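Hypothetical protein aq_1447 (Aquifex aeolicus, PDB 1YVU) uses short single-stranded DNA guides to recognise complementary RNA targets and cleaves them as a divalent-metal-dependent Argonaute endonuclease. Local coordinates at residues Asp66-Thr71 with Val78-Val83; Phe24-Glu29 with Asp55-Ala60. All blocks are in the same frame, centred on the assembly; numbering follows the deposited sequence.

Contact 1: residues Asp66-Thr71 with Val78-Val83; sequences DTLYLT and VELKRV
Tyr-69 and Lys-81 meet through backbone and side chain alike. The amide N of Tyr-69 bonds to O of Lys-81 at 2.9 Å, and N of Lys-81 returns a more bent bond to O of Tyr-69 at 3.1 Å. Further along, N of Glu-79 lies 2.8 Å from O of Thr-71, the straightest of the three bonds (156° at the hydrogen). The Lys-81 chain runs extended until a bend at its last torsion (chi4 66°) turns NZ toward the root of the tyrosine ring, 3.6 Å from Tyr-69 CG and oblique to the ring. Its CE reaches to 4.0 Å from Thr-71 OG1. An alanine in place of Lys-81 could keep the backbone bonds, but the loss of this long chain would probably open a gap between Tyr-69 and Val-42 of helix 32-46. On the face opposite Tyr-69, Thr-71 and Lys-81, Leu-70 and Leu-80 lie side by side, Leu-70 CD2 4.0 Å from Leu-80 CB. Leu-68, at the start of this strand or just before it, also lies beside Leu-80, its CD2 3.5 Å from Leu-80 CD1. The Leu-68 side chain lies alongside that of Arg-82 too, with CD2 3.8 Å from Arg-82 CD. Farther out, Glu-79 OE2 bonds to Ser-73 OG in the connecting loop, while Tyr-69 and Thr-71 touch Gln-45 of helix 32-46. The antiparallel direction (157° between strand axes) and the short connection identify a beta hairpin, with one face turned to a helix, in the Argonaute N-terminal domain.

Contact 2: residues Phe24-Glu29 with Asp55-Ala60; sequences FKPTHE and DEFWCA
Phe-24, Pro-26, Phe-57 and Cys-59 form the apolar centre. The Cys-59 sulfur approaches the rim of the Phe-24 ring: SG lies 3.8 Å from Phe-24 CD1 and 82° off the ring normal, a sulfur-aromatic contact at the edge. With its SG beside the backbone N (chi1 -54°), Cys-59 brings the sulfur to that rim. Phe-24 CB and Phe-57 CB are 4.2 Å apart, and the proline crosses the second phenylalanine at about a right angle, Pro-26 CG standing 4.1 Å from Phe-57 CE1. Beyond this pair, Phe-57 rests on Leu-35 and Val-42 of helix 32-46. The backbones of Phe-24 and Phe-57 are linked as well: N of Phe-57 bonds to O of Phe-24 at 2.6 Å, nearly straight at 170°, whereas the return bond from Phe-24 N to Phe-57 O is weak at 3.2 Å. At the polar edge, Lys-25 CE passes 3.8 Å from Asp-55 CB, but NZ stays 4.5 Å from OD2 of that aspartate, too far for a salt bridge. Within 55-60, Glu-56 OE1 accepts a hydrogen bond from Trp-58 NE1 on its anti lone pair. The Phe-24/Phe-57 bonds and a Cys-59/Thr-22 backbone bond are consistent with a short antiparallel bridge, joining edge strand 25-26 to hairpin 50-53/56-59 in the N-terminal domain.

Overall arrangement
Contacts 1 and 2 follow one another along the chain, contact 2 closing before contact 1 opens, and their centres are about 9 Å apart. Strand 78-82 joins them: in the three-stranded antiparallel sheet it lies between 69-72 and 25-26, and Arg-82 O sits 3.2 Å from Lys-25 N, a probable backbone hydrogen bond. A second probable bond runs from Leu-80 N to His-28 NE2, 2.8 Å. The rings of Phe-24 and Tyr-69 also meet, with planes at about 50°, and helix 32-46 touches both contacts. Their centres lie about 39 and 34 Å from the chain centre, away from the calcium site of Asp-502 and Asp-683 in the PIWI domain.

Contact 1: residues Asp66-Thr71 with Val78-Val83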
ATOM      1  N   ASP A  66      13.918  28.530 -31.309  1.00118.68           N
ATOM      2  CA  ASP A  66      14.266  27.163 -30.857  1.00114.94           C
ATOM      3  C   ASP A  66      14.995  26.287 -31.889  1.00117.24           C
ATOM      4  O   ASP A  66      14.500  26.057 -33.002  1.00121.31           O
ATOM      5  CB  ASP A  66      13.029  26.411 -30.290  1.00114.44           C
ATOM      6  CG  ASP A  66      12.063  25.899 -31.383  1.00119.54           C
ATOM      7  OD1 ASP A  66      11.387  26.727 -32.034  1.00115.94           O
ATOM      8  OD2 ASP A  66      11.999  24.662 -31.601  1.00113.98           O
ATOM      9  N   THR A  67      16.182  25.817 -31.524  1.00114.81           N
ATOM     10  CA  THR A  67      16.951  24.970 -32.422  1.00112.10           C
ATOM     11  C   THR A  67      17.130  23.633 -31.714  1.00107.41           C
ATOM     12  O   THR A  67      16.339  22.708 -31.927  1.00103.64           O
ATOM     13  CB  THR A  67      18.330  25.621 -32.798  1.00110.94           C
ATOM     14  OG1 THR A  67      18.175  27.042 -32.912  1.00111.15           O
ATOM     15  CG2 THR A  67      18.835  25.094 -34.150  1.00114.03           C
ATOM     16  N   LEU A  68      18.126  23.575 -30.824  1.00102.79           N
ATOM     17  CA  LEU A  68      18.473  22.375 -30.057  1.00100.51           C
ATOM     18  C   LEU A  68      18.285  22.531 -28.558  1.00 89.54           C
ATOM     19  O   LEU A  68      18.439  23.625 -28.000  1.00 85.47           O
ATOM     20  CB  LEU A  68      19.926  21.975 -30.314  1.00 93.23           C
ATOM     21  CG  LEU A  68      20.310  21.630 -31.745  1.00 97.17           C
ATOM     22  CD1 LEU A  68      21.349  22.608 -32.244  1.00 98.33           C
ATOM     23  CD2 LEU A  68      20.815  20.233 -31.789  1.00 96.52           C
ATOM     24  N   TYR A  69      17.946  21.414 -27.922  1.00 85.65           N
ATOM     25  CA  TYR A  69      17.732  21.350 -26.485  1.00 82.10           C
ATOM     26  C   TYR A  69      18.764  20.430 -25.871  1.00 75.92           C
ATOM     27  O   TYR A  69      18.805  19.238 -26.178  1.00 67.52           O
ATOM     28  CB  TYR A  69      16.320  20.864 -26.196  1.00 84.26           C
ATOM     29  CG  TYR A  69      15.344  21.985 -26.017  1.00 96.43           C
ATOM     30  CD1 TYR A  69      15.048  22.865 -27.077  1.00103.88           C
ATOM     31  CD2 TYR A  69      14.761  22.236 -24.763  1.00106.95           C
ATOM     32  CE1 TYR A  69      14.194  23.991 -26.896  1.00110.02           C
ATOM     33  CE2 TYR A  69      13.900  23.354 -24.559  1.00103.92           C
ATOM     34  CZ  TYR A  69      13.625  24.226 -25.632  1.00111.63           C
ATOM     35  OH  TYR A  69      12.806  25.318 -25.471  1.00112.64           O
ATOM     36  N   LEU A  70      19.600  21.010 -25.012  1.00 73.28           N
ATOM     37  CA  LEU A  70      20.684  20.287 -24.364  1.00 65.05           C
ATOM     38  C   LEU A  70      20.394  20.070 -22.877  1.00 64.02           C
ATOM     39  O   LEU A  70      21.030  20.659 -22.002  1.00 64.05           O
ATOM     40  CB  LEU A  70      22.026  21.033 -24.590  1.00 69.14           C
ATOM     41  CG  LEU A  70      22.468  21.522 -25.995  1.00 71.10           C
ATOM     42  CD1 LEU A  70      23.518  22.616 -25.858  1.00 66.02           C
ATOM     43  CD2 LEU A  70      22.972  20.392 -26.908  1.00 63.34           C
ATOM     44  N   THR A  71      19.405  19.233 -22.593  1.00 59.65           N
ATOM     45  CA  THR A  71      19.031  18.914 -21.215  1.00 56.56           C
ATOM     46  C   THR A  71      20.035  17.940 -20.574  1.00 55.95           C
ATOM     47  O   THR A  71      20.536  17.030 -21.228  1.00 52.84           O
ATOM     48  CB  THR A  71      17.548  18.371 -21.115  1.00 60.85           C
ATOM     49  OG1 THR A  71      17.343  17.266 -22.003  1.00 49.76           O
ATOM     50  CG2 THR A  71      16.551  19.454 -21.458  1.00 53.51           C
ATOM     51  N   VAL A  78      24.293  14.040 -21.059  1.00 71.80           N
ATOM     52  CA  VAL A  78      23.679  15.174 -21.736  1.00 73.68           C
ATOM     53  C   VAL A  78      22.834  14.596 -22.873  1.00 76.63           C
ATOM     54  O   VAL A  78      23.170  13.541 -23.444  1.00 72.90           O
ATOM     55  CB  VAL A  78      24.704  16.183 -22.300  1.00 70.21           C
ATOM     56  CG1 VAL A  78      24.030  17.540 -22.502  1.00 75.96           C
ATOM     57  CG2 VAL A  78      25.888  16.331 -21.372  1.00 71.80           C
ATOM     58  N   GLU A  79      21.685  15.238 -23.113  1.00 78.31           N
ATOM     59  CA  GLU A  79      20.732  14.824 -24.145  1.00 75.97           C
ATOM     60  C   GLU A  79      20.351  15.946 -25.097  1.00 69.36           C
ATOM     61  O   GLU A  79      19.946  17.014 -24.665  1.00 68.53           O
ATOM     62  CB  GLU A  79      19.451  14.265 -23.508  1.00 79.33           C
ATOM     63  CG  GLU A  79      19.607  12.926 -22.766  1.00 98.19           C
ATOM     64  CD  GLU A  79      19.611  13.068 -21.239  1.00110.36           C
ATOM     65  OE1 GLU A  79      18.994  14.024 -20.703  1.00114.17           O
ATOM     66  OE2 GLU A  79      20.222  12.207 -20.566  1.00114.04           O
ATOM     67  N   LEU A  80      20.479  15.687 -26.392  1.00 68.45           N
ATOM     68  CA  LEU A  80      20.113  16.669 -27.397  1.00 71.68           C
ATOM     69  C   LEU A  80      18.885  16.229 -28.182  1.00 71.30           C
ATOM     70  O   LEU A  80      18.637  15.032 -28.388  1.00 70.12           O
ATOM     71  CB  LEU A  80      21.309  17.079 -28.290  1.00 66.74           C
ATOM     72  CG  LEU A  80      21.642  16.582 -29.705  1.00 72.42           C
ATOM     73  CD1 LEU A  80      22.515  17.576 -30.389  1.00 72.92           C
ATOM     74  CD2 LEU A  80      22.351  15.255 -29.683  1.00 67.32           C
ATOM     75  N   LYS A  81      18.040  17.216 -28.468  1.00 66.11           N
ATOM     76  CA  LYS A  81      16.803  17.008 -29.202  1.00 68.32           C
ATOM     77  C   LYS A  81      16.431  18.244 -29.985  1.00 68.90           C
ATOM     78  O   LYS A  81      16.617  19.365 -29.497  1.00 70.92           O
ATOM     79  CB  LYS A  81      15.664  16.599 -28.262  1.00 67.74           C
ATOM     80  CG  LYS A  81      15.812  17.081 -26.875  1.00 70.39           C
ATOM     81  CD  LYS A  81      14.808  16.499 -25.994  1.00 73.60           C
ATOM     82  CE  LYS A  81      14.607  17.497 -24.921  1.00 74.78           C
ATOM     83  NZ  LYS A  81      13.984  18.714 -25.535  1.00 81.66           N
ATOM     84  N   ARG A  82      15.942  18.025 -31.212  1.00 66.23           N
ATOM     85  CA  ARG A  82      15.557  19.102 -32.135  1.00 69.90           C
ATOM     86  C   ARG A  82      14.169  18.896 -32.784  1.00 63.42           C
ATOM     87  O   ARG A  82      13.317  18.316 -32.146  1.00 60.16           O
ATOM     88  CB  ARG A  82      16.689  19.357 -33.168  1.00 71.63           C
ATOM     89  CG  ARG A  82      17.534  18.129 -33.591  1.00 77.36           C
ATOM     90  CD  ARG A  82      18.777  18.513 -34.436  1.00 82.70           C
ATOM     91  NE  ARG A  82      20.020  17.892 -33.940  1.00 87.58           N
ATOM     92  CZ  ARG A  82      21.051  17.497 -34.696  1.00 82.48           C
ATOM     93  NH1 ARG A  82      21.031  17.647 -36.014  1.00 87.72           N
ATOM     94  NH2 ARG A  82      22.096  16.903 -34.129  1.00 78.17           N
ATOM     95  N   VAL A  83      13.974  19.348 -34.042  1.00 62.40           N
ATOM     96  CA  VAL A  83      12.737  19.287 -34.891  1.00 59.38           C
ATOM     97  C   VAL A  83      11.762  20.442 -34.625  1.00 56.07           C
ATOM     98  O   VAL A  83      11.954  21.229 -33.684  1.00 54.99           O
ATOM     99  CB  VAL A  83      11.943  17.876 -34.886  1.00 63.74           C
ATOM    100  CG1 VAL A  83      10.856  17.807 -36.020  1.00 54.11           C
ATOM    101  CG2 VAL A  83      12.904  16.699 -35.073  1.00 58.34           C
TER

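Contact 2: residues Phe24-Glu29 with Asp55-Ala60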
ATOM      1  N   PHE A  24       9.866  17.701 -30.445  1.00 50.31           N
ATOM      2  CA  PHE A  24      11.275  17.488 -30.123  1.00 46.49           C
ATOM      3  C   PHE A  24      11.573  15.983 -30.075  1.00 54.38           C
ATOM      4  O   PHE A  24      10.930  15.265 -29.319  1.00 57.50           O
ATOM      5  CB  PHE A  24      11.660  18.153 -28.785  1.00 38.57           C
ATOM      6  CG  PHE A  24      11.750  19.660 -28.843  1.00 44.61           C
ATOM      7  CD1 PHE A  24      10.745  20.457 -28.283  1.00 40.39           C
ATOM      8  CD2 PHE A  24      12.808  20.294 -29.522  1.00 48.70           C
ATOM      9  CE1 PHE A  24      10.787  21.883 -28.405  1.00 39.45           C
ATOM     10  CE2 PHE A  24      12.860  21.722 -29.652  1.00 45.37           C
ATOM     11  CZ  PHE A  24      11.847  22.507 -29.097  1.00 37.39           C
ATOM     12  N   LYS A  25      12.466  15.502 -30.928  1.00 62.19           N
ATOM     13  CA  LYS A  25      12.845  14.081 -30.914  1.00 61.69           C
ATOM     14  C   LYS A  25      14.365  14.023 -30.658  1.00 67.28           C
ATOM     15  O   LYS A  25      15.100  14.900 -31.168  1.00 71.58           O
ATOM     16  CB  LYS A  25      12.481  13.394 -32.243  1.00 62.33           C
ATOM     17  CG  LYS A  25      12.224  11.882 -32.118  1.00 61.72           C
ATOM     18  CD  LYS A  25      12.546  11.129 -33.414  1.00 69.96           C
ATOM     19  CE  LYS A  25      12.259   9.640 -33.285  1.00 66.70           C
ATOM     20  NZ  LYS A  25      12.699   8.887 -34.484  1.00 63.41           N
ATOM     21  N   PRO A  26      14.859  13.052 -29.822  1.00 71.16           N
ATOM     22  CA  PRO A  26      16.309  12.964 -29.552  1.00 69.37           C
ATOM     23  C   PRO A  26      17.112  12.526 -30.763  1.00 73.65           C
ATOM     24  O   PRO A  26      16.570  11.914 -31.693  1.00 77.41           O
ATOM     25  CB  PRO A  26      16.400  11.918 -28.444  1.00 67.22           C
ATOM     26  CG  PRO A  26      15.062  11.992 -27.788  1.00 65.15           C
ATOM     27  CD  PRO A  26      14.150  12.085 -28.957  1.00 63.16           C
ATOM     28  N   THR A  27      18.389  12.882 -30.784  1.00 78.83           N
ATOM     29  CA  THR A  27      19.233  12.464 -31.897  1.00 83.66           C
ATOM     30  C   THR A  27      19.880  11.119 -31.536  1.00 90.74           C
ATOM     31  O   THR A  27      20.472  10.447 -32.383  1.00 87.13           O
ATOM     32  CB  THR A  27      20.292  13.532 -32.264  1.00 77.00           C
ATOM     33  OG1 THR A  27      19.850  14.820 -31.814  1.00 83.59           O
ATOM     34  CG2 THR A  27      20.469  13.623 -33.773  1.00 84.10           C
ATOM     35  N   HIS A  28      19.683  10.716 -30.280  1.00 90.97           N
ATOM     36  CA  HIS A  28      20.204   9.461 -29.736  1.00 97.04           C
ATOM     37  C   HIS A  28      19.086   8.398 -29.641  1.00 98.48           C
ATOM     38  O   HIS A  28      18.261   8.294 -30.550  1.00 94.92           O
ATOM     39  CB  HIS A  28      20.856   9.630 -28.348  1.00 98.17           C
ATOM     40  CG  HIS A  28      21.183  11.039 -27.957  1.00104.12           C
ATOM     41  ND1 HIS A  28      22.462  11.444 -27.649  1.00104.72           N
ATOM     42  CD2 HIS A  28      20.376  12.109 -27.701  1.00103.76           C
ATOM     43  CE1 HIS A  28      22.440  12.692 -27.216  1.00107.26           C
ATOM     44  NE2 HIS A  28      21.187  13.112 -27.242  1.00107.00           N
ATOM     45  N   GLU A  29      19.047   7.665 -28.515  1.00101.80           N
ATOM     46  CA  GLU A  29      18.093   6.564 -28.254  1.00107.05           C
ATOM     47  C   GLU A  29      16.976   6.768 -27.204  1.00109.73           C
ATOM     48  O   GLU A  29      16.815   7.847 -26.619  1.00106.77           O
ATOM     49  CB  GLU A  29      18.875   5.290 -27.869  1.00112.26           C
ATOM     50  CG  GLU A  29      20.009   4.850 -28.795  1.00117.45           C
ATOM     51  CD  GLU A  29      20.907   3.779 -28.167  1.00121.87           C
ATOM     52  OE1 GLU A  29      20.990   3.687 -26.918  1.00123.44           O
ATOM     53  OE2 GLU A  29      21.540   3.024 -28.939  1.00124.15           O
ATOM     54  N   ASP A  55       8.359   8.592 -28.884  1.00 62.41           N
ATOM     55  CA  ASP A  55       9.733   9.125 -28.919  1.00 61.65           C
ATOM     56  C   ASP A  55       9.794  10.630 -29.028  1.00 56.68           C
ATOM     57  O   ASP A  55      10.806  11.253 -28.707  1.00 56.82           O
ATOM     58  CB  ASP A  55      10.492   8.556 -30.120  1.00 73.90           C
ATOM     59  CG  ASP A  55      11.257   7.285 -29.803  1.00 79.42           C
ATOM     60  OD1 ASP A  55      11.505   6.996 -28.606  1.00 80.33           O
ATOM     61  OD2 ASP A  55      11.629   6.577 -30.771  1.00 80.98           O
ATOM     62  N   GLU A  56       8.716  11.189 -29.558  1.00 54.04           N
ATOM     63  CA  GLU A  56       8.577  12.613 -29.795  1.00 53.58           C
ATOM     64  C   GLU A  56       8.045  13.347 -28.561  1.00 43.71           C
ATOM     65  O   GLU A  56       7.067  12.923 -27.972  1.00 47.29           O
ATOM     66  CB  GLU A  56       7.626  12.811 -30.997  1.00 62.97           C
ATOM     67  CG  GLU A  56       8.072  12.113 -32.332  1.00 70.09           C
ATOM     68  CD  GLU A  56       7.027  12.154 -33.478  1.00 74.42           C
ATOM     69  OE1 GLU A  56       5.962  12.791 -33.332  1.00 70.42           O
ATOM     70  OE2 GLU A  56       7.288  11.540 -34.543  1.00 74.49           O
ATOM     71  N   PHE A  57       8.689  14.449 -28.183  1.00 37.44           N
ATOM     72  CA  PHE A  57       8.275  15.255 -27.037  1.00 39.43           C
ATOM     73  C   PHE A  57       7.506  16.488 -27.493  1.00 39.52           C
ATOM     74  O   PHE A  57       8.082  17.521 -27.839  1.00 42.97           O
ATOM     75  CB  PHE A  57       9.476  15.670 -26.182  1.00 39.77           C
ATOM     76  CG  PHE A  57      10.171  14.520 -25.521  1.00 46.82           C
ATOM     77  CD1 PHE A  57      11.005  13.664 -26.270  1.00 43.78           C
ATOM     78  CD2 PHE A  57       9.978  14.257 -24.157  1.00 41.00           C
ATOM     79  CE1 PHE A  57      11.638  12.552 -25.672  1.00 48.92           C
ATOM     80  CE2 PHE A  57      10.603  13.151 -23.542  1.00 38.03           C
ATOM     81  CZ  PHE A  57      11.434  12.294 -24.301  1.00 46.80           C
ATOM     82  N   TRP A  58       6.184  16.382 -27.431  1.00 42.19           N
ATOM     83  CA  TRP A  58       5.277  17.447 -27.845  1.00 42.93           C
ATOM     84  C   TRP A  58       5.115  18.548 -26.792  1.00 40.12           C
ATOM     85  O   TRP A  58       4.753  18.274 -25.667  1.00 38.84           O
ATOM     86  CB  TRP A  58       3.911  16.841 -28.191  1.00 47.17           C
ATOM     87  CG  TRP A  58       3.865  15.926 -29.427  1.00 51.44           C
ATOM     88  CD1 TRP A  58       4.638  14.832 -29.673  1.00 47.56           C
ATOM     89  CD2 TRP A  58       3.015  16.084 -30.584  1.00 50.00           C
ATOM     90  NE1 TRP A  58       4.342  14.300 -30.909  1.00 44.08           N
ATOM     91  CE2 TRP A  58       3.353  15.050 -31.495  1.00 45.66           C
ATOM     92  CE3 TRP A  58       1.999  17.010 -30.945  1.00 51.00           C
ATOM     93  CZ2 TRP A  58       2.718  14.915 -32.759  1.00 47.91           C
ATOM     94  CZ3 TRP A  58       1.357  16.877 -32.215  1.00 44.90           C
ATOM     95  CH2 TRP A  58       1.728  15.835 -33.098  1.00 44.07           C
ATOM     96  N   CYS A  59       5.349  19.795 -27.182  1.00 37.94           N
ATOM     97  CA  CYS A  59       5.236  20.927 -26.265  1.00 39.06           C
ATOM     98  C   CYS A  59       4.132  21.905 -26.655  1.00 42.66           C
ATOM     99  O   CYS A  59       4.048  22.312 -27.794  1.00 41.29           O
ATOM    100  CB  CYS A  59       6.574  21.645 -26.176  1.00 39.46           C
ATOM    101  SG  CYS A  59       7.893  20.537 -25.736  1.00 36.62           S
ATOM    102  N   ALA A  60       3.352  22.349 -25.674  1.00 43.53           N
ATOM    103  CA  ALA A  60       2.221  23.259 -25.872  1.00 48.90           C
ATOM    104  C   ALA A  60       2.451  24.737 -26.193  1.00 50.70           C
ATOM    105  O   ALA A  60       2.343  25.590 -25.317  1.00 47.12           O
ATOM    106  CB  ALA A  60       1.258  23.121 -24.702  1.00 52.37           C
TER